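Local atomic coordinates of glycoside hydrolase family 88 protein (PDB entry 4Q88), a protein that probably acts as a glycoside hydrolase of family 88, built on the helical barrel of the six-hairpin glycosidases. Residues I178-E183 with I237-T242; V184-R189 with R210-A215; K245-C250 with Y280-G285. One frame throughout, in Å; residues are numbered along the deposited sequence.

How the contacts relate
Contacts 1 and 2 set the strand hairpin 180-187 of the helical barrel on helices 233-249 and 209-225; contact 3 packs helix 233-249 on helix 272-287. Contact 2 lies nested along the chain inside the loop closed by contact 1, and their centres are about 9 Å apart; the antiparallel strands 180-181 and 186-187 link them, with Met179 O 2.8 Å from Tyr188 N. Contact 3 follows both in sequence. Its centre is about 13 Å from that of contact 1, with which it shares helix 233-249, and Phe240 CZ lies 3.3 Å from Gly281 O. Contacts 2 and 3, about 12 Å apart between centres, meet where Leu186 CD2 packs 3.8 Å from Ile247 CG1.

Contact 1: I178-E183 with I237-T242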
loop_
_atom_site.group_PDB
_atom_site.type_symbol
_atom_site.label_atom_id
_atom_site.label_comp_id
_atom_site.label_asym_id
_atom_site.label_seq_id
_atom_site.Cartn_x
_atom_site.Cartn_y
_atom_site.Cartn_z
ATOM N N ILE A 178 -0.410 18.727 -5.574
ATOM C CA ILE A 178 -0.617 19.105 -4.182
ATOM C C ILE A 178 0.583 18.702 -3.277
ATOM O O ILE A 178 0.954 19.438 -2.342
ATOM C CB ILE A 178 -1.938 18.477 -3.617
ATOM C CG1 ILE A 178 -3.191 18.855 -4.426
ATOM C CG2 ILE A 178 -2.128 18.922 -2.154
ATOM C CD1 ILE A 178 -4.341 17.874 -4.166
HETATM N N MSE A 179 1.152 17.525 -3.517
HETATM C CA MSE A 179 2.014 16.814 -2.518
HETATM C C MSE A 179 3.417 16.439 -2.968
HETATM O O MSE A 179 4.268 16.124 -2.112
HETATM C CB MSE A 179 1.307 15.522 -2.118
HETATM C CG MSE A 179 0.217 15.822 -1.160
HETATM SE SE MSE A 179 -0.990 14.269 -1.038
HETATM C CE MSE A 179 -2.290 14.950 -2.303
ATOM N N TYR A 180 3.671 16.356 -4.284
ATOM C CA TYR A 180 4.948 15.862 -4.739
ATOM C C TYR A 180 6.020 16.938 -4.664
ATOM O O TYR A 180 5.832 18.029 -5.227
ATOM C CB TYR A 180 4.853 15.246 -6.157
ATOM C CG TYR A 180 6.182 14.664 -6.609
ATOM C CD1 TYR A 180 6.730 13.512 -5.979
ATOM C CD2 TYR A 180 6.920 15.257 -7.609
ATOM C CE1 TYR A 180 7.960 13.009 -6.366
ATOM C CE2 TYR A 180 8.114 14.725 -8.027
ATOM C CZ TYR A 180 8.637 13.606 -7.397
ATOM O OH TYR A 180 9.853 13.132 -7.846
ATOM N N ASP A 181 7.110 16.678 -3.955
ATOM C CA ASP A 181 8.195 17.663 -3.858
ATOM C C ASP A 181 9.223 17.270 -4.950
ATOM O O ASP A 181 9.900 16.291 -4.820
ATOM C CB ASP A 181 8.823 17.699 -2.481
ATOM C CG ASP A 181 9.868 18.788 -2.332
ATOM O OD1 ASP A 181 10.713 18.895 -3.213
ATOM O OD2 ASP A 181 9.893 19.488 -1.305
ATOM N N ARG A 182 9.305 18.081 -6.012
ATOM C CA ARG A 182 10.141 17.726 -7.176
ATOM C C ARG A 182 11.622 17.735 -6.860
ATOM O O ARG A 182 12.409 17.048 -7.511
ATOM C CB ARG A 182 9.906 18.743 -8.348
ATOM C CG ARG A 182 8.551 18.674 -8.945
ATOM C CD ARG A 182 8.347 19.764 -10.010
ATOM N NE ARG A 182 8.214 21.106 -9.397
ATOM C CZ ARG A 182 7.052 21.634 -8.987
ATOM N NH1 ARG A 182 5.900 20.965 -9.130
ATOM N NH2 ARG A 182 7.022 22.834 -8.440
ATOM N N GLU A 183 12.023 18.565 -5.894
ATOM C CA GLU A 183 13.383 18.674 -5.544
ATOM C C GLU A 183 13.853 17.407 -4.776
ATOM O O GLU A 183 14.960 16.959 -4.999
ATOM C CB GLU A 183 13.611 19.880 -4.621
ATOM C CG GLU A 183 15.057 20.098 -4.279
ATOM C CD GLU A 183 15.453 19.475 -2.958
ATOM O OE1 GLU A 183 14.740 19.688 -1.911
ATOM O OE2 GLU A 183 16.511 18.846 -2.984
ATOM N N ILE A 237 7.723 4.595 -14.314
ATOM C CA ILE A 237 9.053 4.039 -14.060
ATOM C C ILE A 237 10.028 5.101 -13.537
ATOM O O ILE A 237 10.767 4.871 -12.566
ATOM C CB ILE A 237 9.634 3.337 -15.318
ATOM C CG1 ILE A 237 8.828 2.094 -15.566
ATOM C CG2 ILE A 237 11.098 2.981 -15.117
ATOM C CD1 ILE A 237 9.081 1.445 -16.923
ATOM N N THR A 238 10.014 6.279 -14.145
ATOM C CA THR A 238 10.894 7.339 -13.732
ATOM C C THR A 238 10.566 7.790 -12.305
ATOM O O THR A 238 11.493 7.955 -11.511
ATOM C CB THR A 238 10.780 8.542 -14.664
ATOM O OG1 THR A 238 11.338 8.182 -15.924
ATOM C CG2 THR A 238 11.539 9.699 -14.117
ATOM N N ARG A 239 9.284 7.867 -11.989
ATOM C CA ARG A 239 8.888 8.257 -10.642
ATOM C C ARG A 239 9.339 7.182 -9.653
ATOM O O ARG A 239 9.899 7.513 -8.589
ATOM C CB ARG A 239 7.402 8.539 -10.549
ATOM C CG ARG A 239 6.906 8.883 -9.155
ATOM C CD ARG A 239 7.512 10.138 -8.584
ATOM N NE ARG A 239 7.537 11.234 -9.545
ATOM C CZ ARG A 239 6.496 11.979 -9.895
ATOM N NH1 ARG A 239 5.334 11.848 -9.290
ATOM N NH2 ARG A 239 6.658 12.943 -10.788
ATOM N N PHE A 240 9.085 5.917 -9.977
ATOM C CA PHE A 240 9.511 4.816 -9.103
ATOM C C PHE A 240 11.020 4.799 -8.854
ATOM O O PHE A 240 11.477 4.626 -7.719
ATOM C CB PHE A 240 9.042 3.504 -9.731
ATOM C CG PHE A 240 9.415 2.294 -8.954
ATOM C CD1 PHE A 240 8.738 1.958 -7.783
ATOM C CD2 PHE A 240 10.351 1.423 -9.454
ATOM C CE1 PHE A 240 9.030 0.789 -7.084
ATOM C CE2 PHE A 240 10.666 0.256 -8.741
ATOM C CZ PHE A 240 10.010 -0.046 -7.558
ATOM N N GLN A 241 11.803 4.941 -9.914
ATOM C CA GLN A 241 13.248 4.931 -9.784
ATOM C C GLN A 241 13.775 6.118 -8.973
ATOM O O GLN A 241 14.721 5.968 -8.187
ATOM C CB GLN A 241 13.903 4.885 -11.147
ATOM C CG GLN A 241 13.677 3.544 -11.826
ATOM C CD GLN A 241 14.142 3.557 -13.276
ATOM O OE1 GLN A 241 14.108 4.629 -13.974
ATOM N NE2 GLN A 241 14.513 2.381 -13.775
ATOM N N THR A 242 13.191 7.294 -9.196
ATOM C CA THR A 242 13.595 8.480 -8.408
ATOM C C THR A 242 13.241 8.362 -6.956
ATOM O O THR A 242 14.040 8.711 -6.076
ATOM C CB THR A 242 12.911 9.698 -8.989
ATOM O OG1 THR A 242 13.264 9.837 -10.372
ATOM C CG2 THR A 242 13.304 10.943 -8.242
#
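Tyr180 holds its CG anti to the backbone N (chi1 -177°), sending its ring toward helix 233-249, while Arg239 leaves that helix and bends at chi2 (62°) and again at chi3, which folds its guanidinium down onto the ring. The two side chains run past each other in opposite directions: the arginine enters over the hydroxyl end of the tyrosine and finishes near the root of the ring. CD of Arg239 is 3.7 Å from CE1 of Tyr180, and NE sits 3.4 Å from CZ. Farther in, NH2 of Arg239 lies 3.6 Å from CE2 of Tyr180, and NH1 is 4.0 Å from CG. The planes are only 13° apart, so this is a flat stack as well as a cation-pi contact, with Arg239 CZ 3.7 Å from the centroid of the Tyr180 ring. Although NE is also close to the phenolic oxygen, the angle is too poor for a hydrogen bond. One turn along the helix, the methyl CG2 of Thr242 touches Tyr180 OH more loosely; the threonine hydroxyl is turned back to its own helix, where OG1 hydrogen-bonds Thr238 O at 2.8 Å, on the opposite face of that carbonyl from Thr242 N. The polar end of Arg239 has stronger partners beyond the stack: NH1 forms a salt bridge with Asp176 and a hydrogen bond with Tyr187 OH. Replacing Tyr180 by an alanine would probably bare one face of the guanidinium and let it turn more freely about its bent chain. The chemistry divides the work: the aromatic face spreads under the cation, while Asp176 probably balances its charge; the stack thereby joins the start of the strand hairpin to helix 233-249 near the protein surface.

Contact 2: V184-R189 with R210-A215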
loop_
_atom_site.group_PDB
_atom_site.type_symbol
_atom_site.label_atom_id
_atom_site.label_comp_id
_atom_site.label_asym_id
_atom_site.label_seq_id
_atom_site.Cartn_x
_atom_site.Cartn_y
_atom_site.Cartn_z
ATOM N N VAL A 184 13.002 16.885 -3.908
ATOM C CA VAL A 184 13.369 15.804 -3.015
ATOM C C VAL A 184 13.054 14.432 -3.616
ATOM O O VAL A 184 13.763 13.460 -3.366
ATOM C CB VAL A 184 12.649 15.923 -1.673
ATOM C CG1 VAL A 184 13.030 14.755 -0.779
ATOM C CG2 VAL A 184 13.043 17.235 -1.007
ATOM N N GLY A 185 11.995 14.359 -4.367
ATOM C CA GLY A 185 11.529 13.067 -4.916
ATOM C C GLY A 185 10.672 12.301 -3.948
ATOM O O GLY A 185 10.632 11.060 -4.013
ATOM N N LEU A 186 9.983 13.015 -3.040
ATOM C CA LEU A 186 9.073 12.387 -2.082
ATOM C C LEU A 186 7.791 13.187 -2.003
ATOM O O LEU A 186 7.766 14.357 -2.418
ATOM C CB LEU A 186 9.734 12.306 -0.686
ATOM C CG LEU A 186 11.005 11.469 -0.537
ATOM C CD1 LEU A 186 11.590 11.675 0.860
ATOM C CD2 LEU A 186 10.694 10.006 -0.749
ATOM N N TYR A 187 6.743 12.535 -1.491
ATOM C CA TYR A 187 5.438 13.093 -1.291
ATOM C C TYR A 187 5.223 13.531 0.163
ATOM O O TYR A 187 5.528 12.773 1.122
ATOM C CB TYR A 187 4.330 12.083 -1.566
ATOM C CG TYR A 187 4.186 11.727 -3.030
ATOM C CD1 TYR A 187 4.903 10.702 -3.584
ATOM C CD2 TYR A 187 3.296 12.403 -3.825
ATOM C CE1 TYR A 187 4.761 10.391 -4.934
ATOM C CE2 TYR A 187 3.104 12.091 -5.142
ATOM C CZ TYR A 187 3.849 11.089 -5.700
ATOM O OH TYR A 187 3.687 10.806 -7.036
ATOM N N TYR A 188 4.659 14.734 0.317
ATOM C CA TYR A 188 4.036 15.169 1.564
ATOM C C TYR A 188 2.728 14.393 1.718
ATOM O O TYR A 188 2.099 13.970 0.721
ATOM C CB TYR A 188 3.722 16.662 1.557
ATOM C CG TYR A 188 4.972 17.518 1.422
ATOM C CD1 TYR A 188 5.825 17.708 2.527
ATOM C CD2 TYR A 188 5.297 18.138 0.238
ATOM C CE1 TYR A 188 6.989 18.463 2.416
ATOM C CE2 TYR A 188 6.458 18.908 0.122
ATOM C CZ TYR A 188 7.289 19.072 1.224
ATOM O OH TYR A 188 8.462 19.835 1.104
ATOM N N ARG A 189 2.338 14.188 2.955
ATOM C CA ARG A 189 1.176 13.329 3.167
ATOM C C ARG A 189 -0.183 13.916 2.783
ATOM O O ARG A 189 -1.090 13.159 2.481
ATOM C CB ARG A 189 1.164 12.711 4.529
ATOM C CG ARG A 189 0.708 13.609 5.637
ATOM C CD ARG A 189 0.614 12.865 6.956
ATOM N NE ARG A 189 -0.554 11.967 7.084
ATOM C CZ ARG A 189 -0.899 11.387 8.234
ATOM N NH1 ARG A 189 -0.184 11.631 9.352
ATOM N NH2 ARG A 189 -1.946 10.565 8.294
ATOM N N ARG A 210 5.018 6.230 6.349
ATOM C CA ARG A 210 3.982 5.297 5.838
ATOM C C ARG A 210 3.347 5.923 4.578
ATOM O O ARG A 210 3.062 5.207 3.609
ATOM C CB ARG A 210 2.935 4.964 6.918
ATOM C CG ARG A 210 1.773 4.303 6.306
ATOM C CD ARG A 210 0.955 3.484 7.278
ATOM N NE ARG A 210 0.176 4.252 8.233
ATOM C CZ ARG A 210 0.251 4.119 9.556
ATOM N NH1 ARG A 210 -0.593 4.820 10.339
ATOM N NH2 ARG A 210 1.130 3.313 10.114
ATOM N N GLY A 211 3.198 7.244 4.527
ATOM C CA GLY A 211 2.636 7.940 3.334
ATOM C C GLY A 211 3.451 7.632 2.068
ATOM O O GLY A 211 2.917 7.243 1.005
ATOM N N ASP A 212 4.746 7.863 2.141
ATOM C CA ASP A 212 5.628 7.557 1.046
ATOM C C ASP A 212 5.756 6.071 0.785
ATOM O O ASP A 212 5.899 5.667 -0.416
ATOM C CB ASP A 212 6.976 8.236 1.165
ATOM C CG ASP A 212 6.902 9.681 0.796
ATOM O OD1 ASP A 212 6.891 9.939 -0.403
ATOM O OD2 ASP A 212 6.688 10.554 1.704
ATOM N N GLY A 213 5.626 5.255 1.817
ATOM C CA GLY A 213 5.521 3.790 1.615
ATOM C C GLY A 213 4.331 3.420 0.751
ATOM O O GLY A 213 4.449 2.620 -0.185
ATOM N N TRP A 214 3.165 3.984 1.086
ATOM C CA TRP A 214 1.974 3.713 0.274
ATOM C C TRP A 214 2.256 4.063 -1.204
ATOM O O TRP A 214 1.989 3.262 -2.128
ATOM C CB TRP A 214 0.770 4.530 0.765
ATOM C CG TRP A 214 0.163 4.149 2.076
ATOM C CD1 TRP A 214 -0.159 5.018 3.085
ATOM C CD2 TRP A 214 -0.261 2.847 2.535
ATOM N NE1 TRP A 214 -0.759 4.351 4.087
ATOM C CE2 TRP A 214 -0.780 3.016 3.813
ATOM C CE3 TRP A 214 -0.217 1.563 2.007
ATOM C CZ2 TRP A 214 -1.271 1.965 4.556
ATOM C CZ3 TRP A 214 -0.694 0.514 2.777
ATOM C CH2 TRP A 214 -1.227 0.732 4.016
ATOM N N ALA A 215 2.848 5.240 -1.445
ATOM C CA ALA A 215 3.078 5.696 -2.789
ATOM C C ALA A 215 4.053 4.795 -3.549
ATOM O O ALA A 215 3.787 4.392 -4.701
ATOM C CB ALA A 215 3.595 7.157 -2.802
#
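The Tyr187 ring takes Asp212 OD1 at its edge, in the ring plane, and the methyl of Ala215 obliquely; the carboxylate plane of Asp212 is turned 40° from that of the ring. In the six-hairpin helical barrel of this family, the contact sets strand 186-187, the second arm of a short antiparallel hairpin, against helix 209-225. The carboxylate addresses the main chain of the strand. Tyr187 N donates to Asp212 OD1 at 2.8 Å with an angle of 167°, a nearly straight bond that uses the syn lone pair, and the other oxygen, OD2, comes within 2.6 Å of Tyr187 O. Both oxygens thus face the backbone of one residue, and the bond to OD1 limits the turning of the group about CB-CG. With CG of Asp212 anti to its carbonyl carbon (chi1 -77°), the group projects off the helix toward the strand. Leu186 crosses it at about a right angle, CB 3.7 Å and CD2 3.8 Å from OD1, so aliphatic carbon walls one oxygen of the buried acid. Met243 of helix 233-249 and Phe278 of helix 272-287 also touch Asp212. The phenolic end of Tyr187 is bound by Asp176, while Leu145 of helix 144-159 packs against both Tyr187 and Ala215. One turn of helix beyond Asp212, Ala215 adds its methyl to the side of the tyrosine ring: CB lies 3.9 Å from CD1 of Tyr187 and 4.0 Å from CE1.

Contact 3: K245-C250 with Y280-G285; sequences KSIAAC and YGFLWG
From CB, the side chain of Phe282 heads toward Ile247 and Ala248, and it is the far rim of the ring that does the touching. This is helix-to-helix packing in the six-hairpin helical barrel, between the last turn of helix 233-249 and the C-terminal half of helix 272-287. CG stands anti to the carbonyl carbon of Phe282 (chi1 -78°), which carries the ring outward from the helix. At the rim, CE2 meets CG2 of Ile247 at 3.7 Å. The tip atom CZ has the most company: Ile247 CG2 is 3.6 Å from it, Ile247 CB 4.0 Å and the backbone nitrogen of Ala248 3.8 Å. That nitrogen lies at the edge of the ring, near its plane, whereas the isoleucine methyl comes in obliquely. One aromatic ring thus spans the space between the backbones, whose closest CA atoms, those of Ala248 and Phe282, remain 9.1 Å apart. The branches of Ile247 part: CG2 goes to the phenylalanine, and CG1 runs to Leu186 of the strand hairpin. Phe282 also touches Phe216 of helix 209-225, which its ring meets edge to face, Ile299 and Val300 of helix 293-311, and Trp257. No polar bond crosses between the two segments here, and the contact rests on apolar packing. At its looser margin, the methyl CB of Ala248 lies 4.2 Å from CZ of Phe282.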
loop_
_atom_site.group_PDB
_atom_site.type_symbol
_atom_site.label_atom_id
_atom_site.label_comp_id
_atom_site.label_asym_id
_atom_site.label_seq_id
_atom_site.Cartn_x
_atom_site.Cartn_y
_atom_site.Cartn_z
ATOM N N LYS A 245 15.703 6.058 -5.105
ATOM C CA LYS A 245 16.941 6.696 -4.757
ATOM C C LYS A 245 16.735 7.621 -3.486
ATOM O O LYS A 245 17.590 7.621 -2.547
ATOM C CB LYS A 245 17.448 7.502 -5.920
ATOM C CG LYS A 245 18.836 8.041 -5.684
ATOM C CD LYS A 245 19.483 8.556 -6.957
ATOM C CE LYS A 245 20.925 8.960 -6.667
ATOM N NZ LYS A 245 21.517 9.681 -7.833
ATOM N N SER A 246 15.669 8.422 -3.486
ATOM C CA SER A 246 15.423 9.323 -2.345
ATOM C C SER A 246 15.132 8.566 -1.050
ATOM O O SER A 246 15.567 8.963 0.096
ATOM C CB SER A 246 14.301 10.263 -2.702
ATOM O OG SER A 246 14.668 11.014 -3.837
ATOM N N ILE A 247 14.368 7.501 -1.194
ATOM C CA ILE A 247 14.041 6.658 -0.033
ATOM C C ILE A 247 15.337 5.989 0.480
ATOM O O ILE A 247 15.610 5.950 1.689
ATOM C CB ILE A 247 12.955 5.642 -0.370
ATOM C CG1 ILE A 247 11.625 6.334 -0.684
ATOM C CG2 ILE A 247 12.842 4.618 0.732
ATOM C CD1 ILE A 247 10.653 5.425 -1.429
ATOM N N ALA A 248 16.115 5.393 -0.418
ATOM C CA ALA A 248 17.342 4.744 0.019
ATOM C C ALA A 248 18.261 5.658 0.868
ATOM O O ALA A 248 18.811 5.256 1.928
ATOM C CB ALA A 248 18.088 4.165 -1.170
ATOM N N ALA A 249 18.347 6.900 0.430
ATOM C CA ALA A 249 19.203 7.893 1.012
ATOM C C ALA A 249 18.780 8.248 2.413
ATOM O O ALA A 249 19.610 8.783 3.183
ATOM C CB ALA A 249 19.221 9.152 0.135
ATOM N N CYS A 250 17.545 7.971 2.822
ATOM C CA CYS A 250 17.194 8.334 4.199
ATOM C C CYS A 250 16.916 7.126 5.121
ATOM O O CYS A 250 16.381 7.279 6.220
ATOM C CB CYS A 250 16.071 9.351 4.232
ATOM S SG CYS A 250 14.576 8.814 3.429
ATOM N N TYR A 280 9.072 -3.934 0.281
ATOM C CA TYR A 280 8.333 -4.521 -0.828
ATOM C C TYR A 280 8.698 -3.875 -2.125
ATOM O O TYR A 280 9.025 -4.539 -3.149
ATOM C CB TYR A 280 6.799 -4.429 -0.600
ATOM C CG TYR A 280 6.006 -4.801 -1.837
ATOM C CD1 TYR A 280 6.016 -6.124 -2.328
ATOM C CD2 TYR A 280 5.321 -3.840 -2.574
ATOM C CE1 TYR A 280 5.325 -6.457 -3.500
ATOM C CE2 TYR A 280 4.632 -4.193 -3.765
ATOM C CZ TYR A 280 4.627 -5.485 -4.196
ATOM O OH TYR A 280 3.966 -5.816 -5.348
ATOM N N GLY A 281 8.676 -2.554 -2.143
ATOM C CA GLY A 281 8.927 -1.837 -3.381
ATOM C C GLY A 281 10.348 -2.059 -3.905
ATOM O O GLY A 281 10.543 -2.272 -5.128
ATOM N N PHE A 282 11.328 -2.076 -3.006
ATOM C CA PHE A 282 12.720 -2.252 -3.428
ATOM C C PHE A 282 12.920 -3.690 -3.962
ATOM O O PHE A 282 13.504 -3.899 -4.999
ATOM C CB PHE A 282 13.665 -2.022 -2.253
ATOM C CG PHE A 282 13.894 -0.556 -1.917
ATOM C CD1 PHE A 282 14.521 0.252 -2.810
ATOM C CD2 PHE A 282 13.567 -0.047 -0.691
ATOM C CE1 PHE A 282 14.800 1.575 -2.527
ATOM C CE2 PHE A 282 13.876 1.273 -0.386
ATOM C CZ PHE A 282 14.457 2.084 -1.315
ATOM N N LEU A 283 12.389 -4.665 -3.234
ATOM C CA LEU A 283 12.526 -6.078 -3.670
ATOM C C LEU A 283 11.841 -6.262 -5.040
ATOM O O LEU A 283 12.422 -6.884 -5.941
ATOM C CB LEU A 283 11.948 -6.999 -2.616
ATOM C CG LEU A 283 12.749 -7.146 -1.331
ATOM C CD1 LEU A 283 11.834 -7.781 -0.290
ATOM C CD2 LEU A 283 14.044 -7.947 -1.555
ATOM N N TRP A 284 10.615 -5.754 -5.199
ATOM C CA TRP A 284 9.880 -5.856 -6.481
ATOM C C TRP A 284 10.700 -5.216 -7.627
ATOM O O TRP A 284 10.892 -5.808 -8.725
ATOM C CB TRP A 284 8.462 -5.235 -6.395
ATOM C CG TRP A 284 7.755 -5.443 -7.663
ATOM C CD1 TRP A 284 7.059 -6.553 -8.026
ATOM C CD2 TRP A 284 7.769 -4.581 -8.800
ATOM N NE1 TRP A 284 6.588 -6.418 -9.307
ATOM C CE2 TRP A 284 7.074 -5.249 -9.829
ATOM C CE3 TRP A 284 8.381 -3.343 -9.080
ATOM C CZ2 TRP A 284 6.908 -4.695 -11.094
ATOM C CZ3 TRP A 284 8.187 -2.784 -10.358
ATOM C CH2 TRP A 284 7.485 -3.473 -11.329
ATOM N N GLY A 285 11.193 -4.007 -7.358
ATOM C CA GLY A 285 12.017 -3.275 -8.328
ATOM C C GLY A 285 13.277 -4.017 -8.759
ATOM O O GLY A 285 13.601 -4.042 -9.932
#